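Long-range contacts in GCN5-related N-acetyltransferase (Sphaerobacter thermophilus, PDB 3TT2), which probably transfers acyl groups to an acceptor, as expected for a member of the GCN5-related N-acetyltransferase family: residues T126-I131 with L312-I317; E60-V65 with G101-Q106; P120-V125 with I321-T326. All coordinates share one frame; numbering follows the deposited sequence.

Interaction 1 of 3, residues T126-I131 with L312-I317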
loop_
_atom_site.group_PDB
_atom_site.type_symbol
_atom_site.label_atom_id
_atom_site.label_comp_id
_atom_site.label_asym_id
_atom_site.label_seq_id
_atom_site.Cartn_x
_atom_site.Cartn_y
_atom_site.Cartn_z
ATOM N N THR A 126 4.973 8.775 15.176
ATOM C CA THR A 126 5.134 7.322 15.111
ATOM C C THR A 126 5.985 6.870 13.936
ATOM O O THR A 126 6.069 7.554 12.919
ATOM C CB THR A 126 3.769 6.559 15.067
ATOM O OG1 THR A 126 3.059 6.855 13.853
ATOM C CG2 THR A 126 2.899 6.919 16.272
ATOM N N VAL A 127 6.632 5.716 14.105
ATOM C CA VAL A 127 7.282 4.992 13.009
ATOM C C VAL A 127 6.603 3.639 12.889
ATOM O O VAL A 127 6.242 3.030 13.904
ATOM C CB VAL A 127 8.761 4.715 13.282
ATOM C CG1 VAL A 127 9.353 3.896 12.158
ATOM C CG2 VAL A 127 9.524 6.005 13.467
ATOM N N GLN A 128 6.421 3.167 11.661
ATOM C CA GLN A 128 5.745 1.906 11.462
ATOM C C GLN A 128 6.327 1.054 10.337
ATOM O O GLN A 128 6.856 1.570 9.344
ATOM C CB GLN A 128 4.261 2.142 11.236
ATOM C CG GLN A 128 3.924 2.795 9.925
ATOM C CD GLN A 128 2.458 3.142 9.838
ATOM O OE1 GLN A 128 1.799 3.325 10.860
ATOM N NE2 GLN A 128 1.935 3.228 8.624
ATOM N N HIS A 129 6.220 -0.261 10.525
ATOM C CA HIS A 129 6.723 -1.257 9.594
ATOM C C HIS A 129 5.591 -2.187 9.202
ATOM O O HIS A 129 4.736 -2.510 10.024
ATOM C CB HIS A 129 7.791 -2.107 10.265
ATOM C CG HIS A 129 9.110 -1.420 10.426
ATOM N ND1 HIS A 129 10.195 -1.703 9.624
ATOM C CD2 HIS A 129 9.531 -0.486 11.312
ATOM C CE1 HIS A 129 11.224 -0.963 10.004
ATOM N NE2 HIS A 129 10.846 -0.217 11.027
ATOM N N TYR A 130 5.582 -2.631 7.954
ATOM C CA TYR A 130 4.642 -3.664 7.567
ATOM C C TYR A 130 5.392 -4.973 7.433
ATOM O O TYR A 130 6.205 -5.142 6.530
ATOM C CB TYR A 130 3.982 -3.326 6.250
ATOM C CG TYR A 130 3.248 -2.019 6.230
ATOM C CD1 TYR A 130 1.869 -1.977 6.373
ATOM C CD2 TYR A 130 3.923 -0.829 6.033
ATOM C CE1 TYR A 130 1.171 -0.777 6.344
ATOM C CE2 TYR A 130 3.232 0.384 5.997
ATOM C CZ TYR A 130 1.854 0.397 6.156
ATOM O OH TYR A 130 1.159 1.585 6.124
ATOM N N ILE A 131 5.102 -5.901 8.335
ATOM C CA ILE A 131 5.820 -7.156 8.383
ATOM C C ILE A 131 4.988 -8.291 7.785
ATOM O O ILE A 131 3.810 -8.419 8.092
ATOM C CB ILE A 131 6.209 -7.499 9.836
ATOM C CG1 ILE A 131 6.931 -6.317 10.480
ATOM C CG2 ILE A 131 7.108 -8.720 9.883
ATOM C CD1 ILE A 131 8.072 -5.796 9.642
ATOM N N LEU A 312 0.827 -4.800 10.636
ATOM C CA LEU A 312 1.399 -3.486 10.785
ATOM C C LEU A 312 1.942 -3.299 12.206
ATOM O O LEU A 312 1.214 -3.386 13.198
ATOM C CB LEU A 312 0.362 -2.429 10.433
ATOM C CG LEU A 312 0.677 -0.962 10.722
ATOM C CD1 LEU A 312 2.080 -0.613 10.305
ATOM C CD2 LEU A 312 -0.295 -0.104 9.964
ATOM N N HIS A 313 3.238 -3.032 12.286
ATOM C CA HIS A 313 3.884 -2.769 13.559
ATOM C C HIS A 313 4.201 -1.289 13.730
ATOM O O HIS A 313 4.764 -0.662 12.833
ATOM C CB HIS A 313 5.124 -3.638 13.712
ATOM C CG HIS A 313 4.805 -5.044 14.109
ATOM N ND1 HIS A 313 4.325 -5.978 13.214
ATOM C CD2 HIS A 313 4.857 -5.666 15.311
ATOM C CE1 HIS A 313 4.119 -7.119 13.846
ATOM N NE2 HIS A 313 4.426 -6.955 15.121
ATOM N N ARG A 314 3.816 -0.738 14.881
ATOM C CA ARG A 314 3.973 0.687 15.141
ATOM C C ARG A 314 4.630 0.984 16.486
ATOM O O ARG A 314 4.357 0.316 17.478
ATOM C CB ARG A 314 2.613 1.365 15.096
ATOM C CG ARG A 314 2.690 2.863 15.147
ATOM C CD ARG A 314 1.324 3.462 14.972
ATOM N NE ARG A 314 0.763 3.226 13.639
ATOM C CZ ARG A 314 -0.545 3.180 13.401
ATOM N NH1 ARG A 314 -1.386 3.335 14.421
ATOM N NH2 ARG A 314 -1.018 2.973 12.168
ATOM N N LYS A 315 5.488 1.997 16.514
ATOM C CA LYS A 315 6.113 2.442 17.756
ATOM C C LYS A 315 5.968 3.951 17.889
ATOM O O LYS A 315 6.049 4.667 16.895
ATOM C CB LYS A 315 7.593 2.069 17.763
ATOM C CG LYS A 315 8.331 2.397 19.043
ATOM C CD LYS A 315 9.816 2.327 18.790
ATOM C CE LYS A 315 10.617 2.372 20.069
ATOM N NZ LYS A 315 12.064 2.125 19.780
ATOM N N GLU A 316 5.763 4.440 19.105
ATOM C CA GLU A 316 5.608 5.876 19.291
ATOM C C GLU A 316 6.938 6.539 19.622
ATOM O O GLU A 316 7.494 6.318 20.699
ATOM C CB GLU A 316 4.598 6.183 20.392
ATOM C CG GLU A 316 4.486 7.666 20.725
ATOM C CD GLU A 316 3.721 7.941 22.015
ATOM O OE1 GLU A 316 4.366 8.077 23.083
ATOM O OE2 GLU A 316 2.476 8.034 21.955
ATOM N N ILE A 317 7.425 7.366 18.695
ATOM C CA ILE A 317 8.690 8.083 18.858
ATOM C C ILE A 317 8.560 9.300 19.783
ATOM O O ILE A 317 9.442 9.562 20.611
ATOM C CB ILE A 317 9.252 8.531 17.507
ATOM C CG1 ILE A 317 9.567 7.317 16.629
ATOM C CG2 ILE A 317 10.493 9.380 17.700
ATOM C CD1 ILE A 317 10.483 6.302 17.254
#
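The ring of Y130 carries L312 CD1 over one face, 4.2 Å from its centroid and displaced toward the rim in a CH-pi contact; the second methyl, CD2, rests near CE1 of the ring. The guanidinium of R314 is met at its edge by the amide of Q128, and the two planes are nearly coplanar (16° apart). Q128 OE1 lies close to the guanidinium plane and accepts two bonds, from R314 NE (3.0 Å) and R314 NH2 (3.1 Å). The NE bond runs nearly along the C=O axis, whereas the NH2 donor is tilted from the carbonyl plane. A bend at chi3 of R314 (-66°) turns the guanidinium alongside Q128, whose own chain is extended beyond CG. T126, on the same face, lies against CG and CD of R314.

Beneath these side chains two antiparallel strands are stitched by four backbone hydrogen bonds. V127 and K315 form one hydrogen-bonded pair (V127 N to K315 O, 3.0 Å) and H129 and H313 another (H313 N to H129 O, 2.8 Å). On the face bearing V127 and H129, V127 CG2 packs on I317 CG1, while I131 CG1 approaches the H313 ring obliquely. Helix 136-144 covers this side through M142, and K315 reaches out to a salt bridge with E109.

Strand 305-316, from the C-terminal half of the chain, thus lies between strands 125-132 and 148-159 of the N-terminal half, joining the two halves. The two bonds to OE1 hold the guanidinium edge-on, and a bond from Q128 NE2 to S86 OG on strand 84-91 holds the other end of the amide. The amide is a neutral partner, so its oxygen would stabilise the arginine's positive charge by its dipole rather than neutralise it.

Interaction 2 of 3, residues E60-V65 with G101-Q106. With SO4 (sulfate ion), chain I.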
loop_
_atom_site.group_PDB
_atom_site.type_symbol
_atom_site.label_atom_id
_atom_site.label_comp_id
_atom_site.label_asym_id
_atom_site.label_seq_id
_atom_site.Cartn_x
_atom_site.Cartn_y
_atom_site.Cartn_z
ATOM N N GLU A 60 15.985 9.798 1.340
ATOM C CA GLU A 60 14.936 8.841 1.742
ATOM C C GLU A 60 15.207 7.316 1.659
ATOM O O GLU A 60 14.303 6.515 1.893
ATOM C CB GLU A 60 13.609 9.213 1.094
ATOM C CG GLU A 60 13.107 10.524 1.643
ATOM C CD GLU A 60 12.090 11.222 0.761
ATOM O OE1 GLU A 60 11.383 10.551 -0.021
ATOM O OE2 GLU A 60 12.004 12.467 0.855
ATOM N N ALA A 61 16.422 6.908 1.310
ATOM C CA ALA A 61 16.726 5.480 1.250
ATOM C C ALA A 61 18.148 5.207 1.699
ATOM O O ALA A 61 19.002 6.099 1.657
ATOM C CB ALA A 61 16.495 4.946 -0.142
ATOM N N VAL A 62 18.398 3.980 2.144
ATOM C CA VAL A 62 19.751 3.590 2.534
ATOM C C VAL A 62 20.114 2.225 1.960
ATOM O O VAL A 62 19.253 1.360 1.818
ATOM C CB VAL A 62 19.933 3.597 4.075
ATOM C CG1 VAL A 62 19.198 2.440 4.711
ATOM C CG2 VAL A 62 21.410 3.549 4.456
ATOM N N LEU A 63 21.387 2.042 1.614
ATOM C CA LEU A 63 21.885 0.758 1.118
ATOM C C LEU A 63 23.108 0.303 1.910
ATOM O O LEU A 63 24.109 1.010 1.965
ATOM C CB LEU A 63 22.241 0.871 -0.360
ATOM C CG LEU A 63 23.020 -0.285 -0.978
ATOM C CD1 LEU A 63 22.204 -1.537 -0.844
ATOM C CD2 LEU A 63 23.315 0.007 -2.437
ATOM N N VAL A 64 23.029 -0.868 2.535
ATOM C CA VAL A 64 24.195 -1.421 3.214
ATOM C C VAL A 64 24.942 -2.296 2.219
ATOM O O VAL A 64 24.428 -3.310 1.761
ATOM C CB VAL A 64 23.818 -2.248 4.476
ATOM C CG1 VAL A 64 25.052 -2.863 5.104
ATOM C CG2 VAL A 64 23.121 -1.383 5.495
ATOM N N VAL A 65 26.153 -1.893 1.869
ATOM C CA VAL A 65 26.911 -2.654 0.896
ATOM C C VAL A 65 27.815 -3.630 1.618
ATOM O O VAL A 65 28.514 -3.268 2.569
ATOM C CB VAL A 65 27.703 -1.752 -0.064
ATOM C CG1 VAL A 65 28.679 -2.583 -0.909
ATOM C CG2 VAL A 65 26.742 -0.998 -0.954
ATOM N N GLY A 101 19.557 -5.921 10.615
ATOM C CA GLY A 101 18.142 -5.582 10.682
ATOM C C GLY A 101 17.862 -4.562 11.777
ATOM O O GLY A 101 16.995 -3.701 11.624
ATOM N N THR A 102 18.601 -4.658 12.884
ATOM C CA THR A 102 18.513 -3.676 13.969
ATOM C C THR A 102 18.993 -2.309 13.488
ATOM O O THR A 102 18.403 -1.274 13.805
ATOM C CB THR A 102 19.356 -4.094 15.205
ATOM O OG1 THR A 102 18.734 -5.199 15.876
ATOM C CG2 THR A 102 19.496 -2.936 16.177
ATOM N N TRP A 103 20.062 -2.317 12.705
ATOM C CA TRP A 103 20.623 -1.090 12.192
ATOM C C TRP A 103 19.612 -0.320 11.339
ATOM O O TRP A 103 19.379 0.865 11.579
ATOM C CB TRP A 103 21.879 -1.398 11.395
ATOM C CG TRP A 103 22.704 -0.208 11.138
ATOM C CD1 TRP A 103 23.745 0.246 11.897
ATOM C CD2 TRP A 103 22.569 0.708 10.047
ATOM N NE1 TRP A 103 24.269 1.389 11.341
ATOM C CE2 TRP A 103 23.565 1.692 10.202
ATOM C CE3 TRP A 103 21.709 0.786 8.949
ATOM C CZ2 TRP A 103 23.726 2.742 9.296
ATOM C CZ3 TRP A 103 21.871 1.822 8.052
ATOM C CH2 TRP A 103 22.872 2.788 8.230
ATOM N N LEU A 104 19.006 -0.990 10.361
ATOM C CA LEU A 104 17.974 -0.367 9.524
ATOM C C LEU A 104 16.854 0.234 10.355
ATOM O O LEU A 104 16.348 1.318 10.056
ATOM C CB LEU A 104 17.341 -1.386 8.582
ATOM C CG LEU A 104 18.219 -1.999 7.506
ATOM C CD1 LEU A 104 17.368 -2.854 6.595
ATOM C CD2 LEU A 104 18.914 -0.897 6.734
ATOM N N VAL A 105 16.457 -0.493 11.391
ATOM C CA VAL A 105 15.368 -0.051 12.232
ATOM C C VAL A 105 15.688 1.306 12.835
ATOM O O VAL A 105 14.906 2.246 12.688
ATOM C CB VAL A 105 15.068 -1.069 13.326
ATOM C CG1 VAL A 105 14.156 -0.464 14.381
ATOM C CG2 VAL A 105 14.442 -2.304 12.714
ATOM N N GLN A 106 16.848 1.417 13.483
ATOM C CA GLN A 106 17.241 2.673 14.115
ATOM C C GLN A 106 17.471 3.772 13.074
ATOM O O GLN A 106 17.141 4.920 13.317
ATOM C CB GLN A 106 18.447 2.486 15.050
ATOM C CG GLN A 106 18.969 3.791 15.682
ATOM C CD GLN A 106 18.660 3.948 17.181
ATOM O OE1 GLN A 106 17.655 3.441 17.684
ATOM N NE2 GLN A 106 19.536 4.662 17.893
HETATM S S SO4 I . 19.589 -8.532 13.608
HETATM O O1 SO4 I . 19.061 -8.564 14.981
HETATM O O2 SO4 I . 18.717 -9.243 12.662
HETATM O O3 SO4 I . 19.732 -7.144 13.186
HETATM O O4 SO4 I . 20.909 -9.153 13.543
#
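T102 N donates to O3 of a bound sulfate at 2.7 Å, with an N-H...O angle of 156°. G101 N lies 2.9 Å from the same O3, and G99 N gives the anion a further backbone hydrogen bond. The T102 hydroxyl stands farther off, with weak and unsettled contacts to the sulfate, and is also hydrogen-bonded to H145 NE2. With backbone amides turned to it at the first turn of helix 100-115, the anion would be favoured by the helix dipole.

The same turn of helix is held to strand 61-65 by a wholly apolar contact. V62 and V64, alternate residues on one side of the strand, meet W103 and L104. V62 splits its branches between the two: CG2 reaches the indole edge near its plane, 4.0 Å from W103 CZ3, while CG1 touches L104 CD2 at 3.9 Å. The torsion of W103, with CG opposite the backbone N (chi1 -165°), carries the six-membered ring out to the valine. V64 CG2 fills in beside both, at 4.3 Å from W103 CZ3 and 4.4 Å from L104 CD2. W103 also packs on A15 of strand 14-16, and the far side of the helix faces L141 of helix 136-144 through T102 and V105.

Helix and strand run nearly antiparallel, at 159°, with their axes 10.6 Å apart. In the GNAT fold the loop before this helix and the helix's first amides bind the pyrophosphate of acetyl-CoA; the sulfate, probably from the crystallisation liquor, is consistent with that site.

Interaction 3 of 3, residues P120-V125 with I321-T326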
loop_
_atom_site.group_PDB
_atom_site.type_symbol
_atom_site.label_atom_id
_atom_site.label_comp_id
_atom_site.label_asym_id
_atom_site.label_seq_id
_atom_site.Cartn_x
_atom_site.Cartn_y
_atom_site.Cartn_z
ATOM N N PRO A 120 3.914 19.506 14.004
ATOM C CA PRO A 120 3.357 20.377 15.041
ATOM C C PRO A 120 3.891 19.864 16.354
ATOM O O PRO A 120 4.078 18.651 16.477
ATOM C CB PRO A 120 1.861 20.101 14.962
ATOM C CG PRO A 120 1.633 19.564 13.615
ATOM C CD PRO A 120 2.862 18.801 13.256
ATOM N N ALA A 121 4.171 20.743 17.305
ATOM C CA ALA A 121 4.905 20.302 18.483
ATOM C C ALA A 121 4.068 19.404 19.393
ATOM O O ALA A 121 4.610 18.567 20.120
ATOM C CB ALA A 121 5.495 21.478 19.239
ATOM N N GLU A 122 2.749 19.564 19.342
ATOM C CA GLU A 122 1.859 18.759 20.178
ATOM C C GLU A 122 1.581 17.370 19.584
ATOM O O GLU A 122 1.182 16.450 20.293
ATOM C CB GLU A 122 0.544 19.506 20.444
ATOM C CG GLU A 122 -0.391 19.580 19.237
ATOM C CD GLU A 122 0.053 20.600 18.197
ATOM O OE1 GLU A 122 1.061 21.307 18.439
ATOM O OE2 GLU A 122 -0.614 20.700 17.140
ATOM N N ALA A 123 1.799 17.234 18.278
ATOM C CA ALA A 123 1.576 15.983 17.545
ATOM C C ALA A 123 2.440 14.827 18.023
ATOM O O ALA A 123 3.654 14.975 18.172
ATOM C CB ALA A 123 1.811 16.203 16.051
ATOM N N GLN A 124 1.808 13.673 18.237
ATOM C CA GLN A 124 2.551 12.452 18.498
ATOM C C GLN A 124 3.217 11.999 17.217
ATOM O O GLN A 124 2.703 12.224 16.126
ATOM C CB GLN A 124 1.650 11.345 19.021
ATOM C CG GLN A 124 0.931 10.559 17.962
ATOM C CD GLN A 124 0.539 9.161 18.435
ATOM O OE1 GLN A 124 1.011 8.681 19.470
ATOM N NE2 GLN A 124 -0.321 8.496 17.663
ATOM N N VAL A 125 4.366 11.355 17.358
ATOM C CA VAL A 125 5.161 10.970 16.209
ATOM C C VAL A 125 5.371 9.470 16.241
ATOM O O VAL A 125 5.867 8.948 17.234
ATOM C CB VAL A 125 6.521 11.677 16.240
ATOM C CG1 VAL A 125 7.413 11.151 15.138
ATOM C CG2 VAL A 125 6.335 13.198 16.152
ATOM N N ILE A 321 -0.903 14.253 20.610
ATOM C CA ILE A 321 -2.223 13.974 20.061
ATOM C C ILE A 321 -2.065 13.362 18.682
ATOM O O ILE A 321 -1.051 13.588 18.029
ATOM C CB ILE A 321 -3.084 15.256 20.003
ATOM C CG1 ILE A 321 -2.702 16.118 18.799
ATOM C CG2 ILE A 321 -2.964 16.057 21.332
ATOM C CD1 ILE A 321 -3.547 17.346 18.635
ATOM N N ASP A 322 -3.045 12.595 18.218
ATOM C CA ASP A 322 -2.812 11.852 16.990
ATOM C C ASP A 322 -3.258 12.706 15.833
ATOM O O ASP A 322 -4.442 12.946 15.614
ATOM C CB ASP A 322 -3.553 10.509 17.005
ATOM C CG ASP A 322 -3.592 9.839 15.638
ATOM O OD1 ASP A 322 -2.750 10.169 14.775
ATOM O OD2 ASP A 322 -4.464 8.971 15.417
ATOM N N LEU A 323 -2.267 13.169 15.089
ATOM C CA LEU A 323 -2.527 14.003 13.938
ATOM C C LEU A 323 -2.487 13.295 12.584
ATOM O O LEU A 323 -2.753 13.910 11.557
ATOM C CB LEU A 323 -1.613 15.220 13.955
ATOM C CG LEU A 323 -1.957 16.178 15.100
ATOM C CD1 LEU A 323 -1.284 17.545 14.947
ATOM C CD2 LEU A 323 -3.468 16.318 15.206
ATOM N N SER A 324 -2.169 12.007 12.570
ATOM C CA SER A 324 -1.991 11.300 11.308
ATOM C C SER A 324 -3.263 11.265 10.493
ATOM O O SER A 324 -3.219 11.213 9.265
ATOM C CB SER A 324 -1.490 9.879 11.555
ATOM O OG SER A 324 -2.470 9.072 12.184
ATOM N N THR A 325 -4.389 11.251 11.196
ATOM C CA THR A 325 -5.704 11.180 10.578
ATOM C C THR A 325 -6.449 12.537 10.409
ATOM O O THR A 325 -7.548 12.581 9.850
ATOM C CB THR A 325 -6.584 10.184 11.369
ATOM O OG1 THR A 325 -6.741 10.650 12.721
ATOM C CG2 THR A 325 -5.943 8.792 11.380
ATOM N N THR A 326 -5.860 13.639 10.874
ATOM C CA THR A 326 -6.558 14.937 10.848
ATOM C C THR A 326 -5.920 15.985 9.932
ATOM O O THR A 326 -6.618 16.809 9.330
ATOM C CB THR A 326 -6.761 15.546 12.277
ATOM O OG1 THR A 326 -5.536 16.117 12.757
ATOM C CG2 THR A 326 -7.268 14.491 13.259
#
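L323 turns its CG to the side opposite its carbonyl carbon (chi1 -68°), which sends CD1 in between P120, E122 and A123, while I321, with chi1 79°, lays its CD1 against E122 CG. These contacts flank a single beta bridge between A123 and I321, which ties the C-terminal tail to the loop leading into strand 125-132; an Asx turn at D322 follows.

Two backbone hydrogen bonds make the bridge. I321 N donates to E122 O (3.0 Å), and Q124 N returns a straighter bond to I321 O (2.9 Å, 175° at the hydrogen). Both donors are tilted from the plane of the carbonyl they meet. Between them A123 CA makes a CA-H...O contact with I321 O. The apolar part of the contact gathers round one methyl: L323 CD1 approaches A123 CB at 3.5 Å and P120 CG at 3.8 Å. The E122 side chain crosses that of L323 at about a right angle and brings OE2 near the same methyl. Q124 crosses D322 obliquely on the other side of the bridge.

Outside the two segments, R318 bonds through NH2 to the carbonyl oxygens of P120 and A123, and so grips the 120-125 loop a second time. From R318 the adjoining backbone leads from this surface loop toward the strands of the sheet.

The tail then folds on itself: residues L323 to T326 form a type I beta turn, closed by T326 N to L323 O. Just before it, the D322 carboxylate holds S324 twice through one oxygen. D322 OD1 receives the S324 hydroxyl on its syn lone pair at 2.8 Å, and the S324 amide N from above the carboxylate plane at 2.9 Å.

How the interactions relate
Interactions 1 and 3 follow the same pair of chain regions: the approach to strand 125-132 and the end of strand 305-316 with the tail beyond it. They touch through a probable hydrogen bond from I317 N to V125 O. Interaction 1 is partly buried, a regular ladder with a Q128-R314 polar pair on one face and both histidines on the other; interaction 3 is a surface contact reduced to one bridge and a few methyl contacts. Interaction 2 is buried and wholly apolar between its segments, joining a helix to a strand next to the edge strand 14-16, on the sheet that interaction 1 also reaches. Its centre lies about 15 Å from that of interaction 1.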